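Local coordinates for protein scyllo-inositol 2-dehydrogenase (NADP(+)) IolW (Bacillus subtilis subsp. subtilis, PDB 3GDO) that catalyses the reversible, NADPH-dependent reduction of scyllo-inosose to scyllo-inositol and cannot use NADH in place of NADPH, at residues Ile309-Ser312 with Ile313-Ala317. Residues are numbered along the deposited sequence; the frame is centred on the assembly and turned at random.
Sequences IAES and IREGA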
loop_
_atom_site.group_PDB
_atom_site.type_symbol
_atom_site.label_atom_id
_atom_site.label_comp_id
_atom_site.label_asym_id
_atom_site.label_seq_id
_atom_site.Cartn_x
_atom_site.Cartn_y
_atom_site.Cartn_z
ATOM N N ILE B 309 12.414 -6.801 -31.684
ATOM C CA ILE B 309 12.398 -5.713 -32.646
ATOM C C ILE B 309 13.020 -6.178 -33.999
ATOM O O ILE B 309 12.485 -5.898 -35.061
ATOM C CB ILE B 309 13.159 -4.441 -32.112
ATOM C CG1 ILE B 309 12.391 -3.754 -30.968
ATOM C CG2 ILE B 309 13.480 -3.432 -33.260
ATOM C CD1 ILE B 309 11.185 -2.888 -31.398
ATOM N N ALA B 310 14.144 -6.878 -33.932
ATOM C CA ALA B 310 14.771 -7.443 -35.117
ATOM C C ALA B 310 13.811 -8.381 -35.881
ATOM O O ALA B 310 13.725 -8.325 -37.123
ATOM C CB ALA B 310 16.061 -8.150 -34.749
ATOM N N GLU B 311 13.055 -9.197 -35.147
ATOM C CA GLU B 311 12.036 -10.077 -35.765
ATOM C C GLU B 311 10.841 -9.329 -36.353
ATOM O O GLU B 311 10.300 -9.776 -37.371
ATOM C CB GLU B 311 11.658 -11.258 -34.857
ATOM C CG GLU B 311 12.894 -12.157 -34.601
ATOM C CD GLU B 311 12.708 -13.276 -33.580
ATOM O OE1 GLU B 311 11.725 -13.251 -32.818
ATOM O OE2 GLU B 311 13.579 -14.195 -33.533
ATOM N N SER B 312 10.447 -8.182 -35.777
ATOM C CA SER B 312 9.432 -7.339 -36.413
ATOM C C SER B 312 9.916 -6.726 -37.727
ATOM O O SER B 312 9.168 -6.674 -38.692
ATOM C CB SER B 312 8.966 -6.198 -35.507
ATOM O OG SER B 312 8.395 -6.710 -34.314
ATOM N N ILE B 313 11.147 -6.227 -37.735
ATOM C CA ILE B 313 11.697 -5.539 -38.903
ATOM C C ILE B 313 11.863 -6.492 -40.111
ATOM O O ILE B 313 11.411 -6.175 -41.219
ATOM C CB ILE B 313 13.055 -4.823 -38.560
ATOM C CG1 ILE B 313 12.784 -3.597 -37.657
ATOM C CG2 ILE B 313 13.770 -4.381 -39.826
ATOM C CD1 ILE B 313 14.059 -3.021 -36.969
ATOM N N ARG B 314 12.499 -7.643 -39.859
ATOM C CA ARG B 314 12.904 -8.609 -40.881
ATOM C C ARG B 314 11.795 -9.624 -41.277
ATOM O O ARG B 314 11.669 -9.989 -42.462
ATOM C CB ARG B 314 14.144 -9.386 -40.380
ATOM C CG ARG B 314 15.451 -8.588 -40.374
ATOM C CD ARG B 314 15.915 -8.353 -41.791
ATOM N NE ARG B 314 17.234 -7.733 -41.866
ATOM C CZ ARG B 314 17.423 -6.463 -42.185
ATOM N NH1 ARG B 314 16.386 -5.688 -42.438
ATOM N NH2 ARG B 314 18.652 -5.957 -42.222
ATOM N N GLU B 315 11.018 -10.078 -40.282
ATOM C CA GLU B 315 10.083 -11.188 -40.420
ATOM C C GLU B 315 8.627 -10.702 -40.327
ATOM O O GLU B 315 7.706 -11.446 -40.619
ATOM C CB GLU B 315 10.419 -12.264 -39.362
ATOM C CG GLU B 315 11.725 -13.050 -39.673
ATOM C CD GLU B 315 12.590 -13.434 -38.453
ATOM O OE1 GLU B 315 12.211 -14.341 -37.679
ATOM O OE2 GLU B 315 13.691 -12.842 -38.294
ATOM N N GLY B 316 8.427 -9.455 -39.894
ATOM C CA GLY B 316 7.062 -8.913 -39.759
ATOM C C GLY B 316 6.264 -9.377 -38.532
ATOM O O GLY B 316 5.072 -9.023 -38.384
ATOM N N ALA B 317 6.905 -10.165 -37.659
ATOM C CA ALA B 317 6.350 -10.517 -36.327
ATOM C C ALA B 317 5.843 -9.297 -35.552
ATOM O O ALA B 317 6.332 -8.178 -35.723
ATOM C CB ALA B 317 7.373 -11.258 -35.493
#
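Ile-313 lays its CD1 methyl over CG2 of Ile-309, one helical turn back, at 3.8 Å. The two branched chains cross at a slant, and Ile-313 CG1, beside its own backbone N (chi1 -71°), also passes 3.5 Å from Ile-309 O. Along the backbone the ordinary helical ladder continues: Ile-313 N bonds to Ile-309 O at 3.0 Å, and Arg-314 N to Ala-310 O at 3.1 Å. The last turn then shows how a helix can be closed. Gly-316 leaves helical geometry with a positive phi of 77°, and the chain doubles back so that Glu-311 O accepts from Glu-315 N (3.0 Å) and, weakly, from Ala-317 N (3.4 Å). Gly-316 N adds a weak bond to Ser-312 O. A side chain fastens the departing chain: Ser-312 OG donates to Ala-317 O at 2.9 Å, approaching from above the carbonyl plane, 47° out of it, while a weak bond links the same hydroxyl to Lys-308 O. Arg-314 NH1 forms a salt bridge with OE2 of Glu-67, and NH2 hydrogen-bonds to the backbone O of Asp-4. Ile-313 rests on Ile-6 and His-91, which ties this turn to the Rossmann sheet. Glu-311 O thus keeps its regular i+4 donor and takes Ala-317 N as a weak second one, and the buried serine hydroxyl couples the helix end to the chain that leaves it.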